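PDB 6LIR: TCR alpha chain from Gallus gallus, which pairs with the TCR beta chain to form the chicken T-cell receptor ectodomain, which probably recognises antigen presented by MHC molecules. Local coordinates for residues I30-Q35 with G59-S64. Residues are numbered along the deposited sequence; the frame is centred on the assembly and turned at random.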
loop_
_atom_site.group_PDB
_atom_site.type_symbol
_atom_site.label_atom_id
_atom_site.label_comp_id
_atom_site.label_asym_id
_atom_site.label_seq_id
_atom_site.Cartn_x
_atom_site.Cartn_y
_atom_site.Cartn_z
ATOM N N ILE A 30 8.528 -24.704 -0.045
ATOM C CA ILE A 30 8.166 -23.487 -0.753
ATOM C C ILE A 30 6.980 -22.864 -0.038
ATOM O O ILE A 30 6.017 -23.561 0.302
ATOM C CB ILE A 30 7.830 -23.764 -2.232
ATOM C CG1 ILE A 30 9.094 -24.168 -2.995
ATOM C CG2 ILE A 30 7.198 -22.548 -2.877
ATOM C CD1 ILE A 30 8.821 -24.785 -4.346
ATOM N N GLN A 31 7.042 -21.555 0.172
ATOM C CA GLN A 31 5.966 -20.814 0.801
ATOM C C GLN A 31 5.624 -19.626 -0.076
ATOM O O GLN A 31 6.464 -19.119 -0.824
ATOM C CB GLN A 31 6.343 -20.313 2.202
ATOM C CG GLN A 31 6.590 -21.410 3.215
ATOM C CD GLN A 31 7.574 -20.990 4.289
ATOM O OE1 GLN A 31 8.546 -21.695 4.561
ATOM N NE2 GLN A 31 7.329 -19.837 4.904
ATOM N N TRP A 32 4.388 -19.164 0.053
ATOM C CA TRP A 32 3.933 -17.995 -0.672
ATOM C C TRP A 32 3.268 -17.054 0.313
ATOM O O TRP A 32 2.557 -17.490 1.226
ATOM C CB TRP A 32 2.953 -18.365 -1.787
ATOM C CG TRP A 32 3.611 -18.853 -3.038
ATOM C CD1 TRP A 32 4.080 -20.112 -3.280
ATOM C CD2 TRP A 32 3.871 -18.093 -4.223
ATOM N NE1 TRP A 32 4.613 -20.185 -4.546
ATOM C CE2 TRP A 32 4.495 -18.959 -5.147
ATOM C CE3 TRP A 32 3.628 -16.767 -4.598
ATOM C CZ2 TRP A 32 4.882 -18.543 -6.419
ATOM C CZ3 TRP A 32 4.015 -16.353 -5.863
ATOM C CH2 TRP A 32 4.635 -17.240 -6.759
ATOM N N TYR A 33 3.513 -15.763 0.118
ATOM C CA TYR A 33 2.964 -14.709 0.949
ATOM C C TYR A 33 2.362 -13.653 0.038
ATOM O O TYR A 33 2.682 -13.575 -1.152
ATOM C CB TYR A 33 4.039 -14.065 1.843
ATOM C CG TYR A 33 4.639 -14.975 2.894
ATOM C CD1 TYR A 33 5.578 -15.942 2.555
ATOM C CD2 TYR A 33 4.283 -14.846 4.230
ATOM C CE1 TYR A 33 6.131 -16.771 3.518
ATOM C CE2 TYR A 33 4.828 -15.668 5.200
ATOM C CZ TYR A 33 5.753 -16.627 4.840
ATOM O OH TYR A 33 6.293 -17.443 5.808
ATOM N N ARG A 34 1.483 -12.834 0.604
ATOM C CA ARG A 34 0.961 -11.693 -0.124
ATOM C C ARG A 34 0.929 -10.492 0.805
ATOM O O ARG A 34 0.618 -10.613 1.995
ATOM C CB ARG A 34 -0.421 -11.982 -0.734
ATOM C CG ARG A 34 -1.606 -11.889 0.198
ATOM C CD ARG A 34 -2.887 -11.982 -0.614
ATOM N NE ARG A 34 -4.064 -12.176 0.225
ATOM C CZ ARG A 34 -5.295 -12.338 -0.249
ATOM N NH1 ARG A 34 -5.510 -12.335 -1.561
ATOM N NH2 ARG A 34 -6.308 -12.511 0.588
ATOM N N GLN A 35 1.300 -9.346 0.263
ATOM C CA GLN A 35 1.378 -8.105 1.020
ATOM C C GLN A 35 0.327 -7.156 0.461
ATOM O O GLN A 35 0.489 -6.605 -0.634
ATOM C CB GLN A 35 2.767 -7.484 0.962
ATOM C CG GLN A 35 2.816 -6.145 1.677
ATOM C CD GLN A 35 3.983 -5.278 1.257
ATOM O OE1 GLN A 35 3.940 -4.059 1.409
ATOM N NE2 GLN A 35 5.038 -5.901 0.742
ATOM N N GLY A 59 -7.437 -21.128 -4.872
ATOM C CA GLY A 59 -6.550 -21.507 -5.958
ATOM C C GLY A 59 -5.709 -22.712 -5.569
ATOM O O GLY A 59 -6.102 -23.512 -4.721
ATOM N N ARG A 60 -4.537 -22.802 -6.190
ATOM C CA ARG A 60 -3.714 -23.986 -6.008
ATOM C C ARG A 60 -2.264 -23.646 -6.303
ATOM O O ARG A 60 -1.960 -22.954 -7.283
ATOM C CB ARG A 60 -4.184 -25.137 -6.913
ATOM C CG ARG A 60 -3.403 -26.444 -6.740
ATOM C CD ARG A 60 -4.264 -27.665 -7.068
ATOM N NE ARG A 60 -4.602 -27.728 -8.488
ATOM C CZ ARG A 60 -5.323 -28.695 -9.052
ATOM N NH1 ARG A 60 -5.795 -29.693 -8.317
ATOM N NH2 ARG A 60 -5.575 -28.663 -10.356
ATOM N N LEU A 61 -1.385 -24.144 -5.445
ATOM C CA LEU A 61 0.055 -24.039 -5.604
ATOM C C LEU A 61 0.572 -25.348 -6.184
ATOM O O LEU A 61 0.226 -26.425 -5.692
ATOM C CB LEU A 61 0.726 -23.747 -4.261
ATOM C CG LEU A 61 2.220 -24.040 -4.173
ATOM C CD1 LEU A 61 3.000 -22.999 -4.957
ATOM C CD2 LEU A 61 2.679 -24.096 -2.719
ATOM N N SER A 62 1.393 -25.253 -7.224
ATOM C CA SER A 62 1.986 -26.421 -7.865
ATOM C C SER A 62 3.499 -26.264 -7.869
ATOM O O SER A 62 4.023 -25.254 -8.351
ATOM C CB SER A 62 1.462 -26.615 -9.293
ATOM O OG SER A 62 0.089 -26.985 -9.311
ATOM N N VAL A 63 4.191 -27.246 -7.294
ATOM C CA VAL A 63 5.649 -27.280 -7.227
ATOM C C VAL A 63 6.174 -28.184 -8.335
ATOM O O VAL A 63 5.706 -29.319 -8.496
ATOM C CB VAL A 63 6.129 -27.774 -5.850
ATOM C CG1 VAL A 63 7.638 -28.026 -5.858
ATOM C CG2 VAL A 63 5.752 -26.785 -4.762
ATOM N N SER A 64 7.155 -27.690 -9.089
ATOM C CA SER A 64 7.740 -28.465 -10.176
ATOM C C SER A 64 8.371 -29.750 -9.654
ATOM O O SER A 64 8.775 -29.847 -8.491
ATOM C CB SER A 64 8.790 -27.640 -10.920
ATOM O OG SER A 64 8.215 -26.454 -11.443
#
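Ile30 turns CG1 anti to its carbonyl carbon (chi1 -69°) and runs on nearly extended to CD1, while Val63 sets CG2 anti to its own carbonyl carbon, and the two side chains meet tip to tip across the interior of the V-set domain. The Ile30 methyl CD1 lies 3.7 Å from Val63 CG2 and 3.8 Å from Val63 CG1, touching both branches of the valine. Two residues on from Ile30 and two back from Val63, Trp32 meets Leu61, which places CG roughly anti to its backbone N (chi1 161°) and sends CD1 obliquely against the pyrrole side of the indole. That methyl sits 3.3 Å from Trp32 NE1 and 3.5 Å from Trp32 CD1, tight van der Waals packing against the N-H corner of the ring. The backbones stay well apart, with 7.9 Å between the CA atoms of Ile30 and Val63, as expected for strands 29-35 and 59-63 in the two facing sheets of an immunoglobulin sandwich. Trp32 also packs on Cys87, whose disulfide to Cys20 links the two sheets, and this neighbourhood matches the tryptophan-and-disulfide core of immunoglobulin variable domains. The indole NE1 donates to Ser70 OG on strand 69-74, in the sheet of Leu61; this bond satisfies the buried N-H and restrains the rotation of the ring. Between the two segments the contact is van der Waals packing, while the serine hydroxyl adds a polar tie from Trp32 to the opposing sheet.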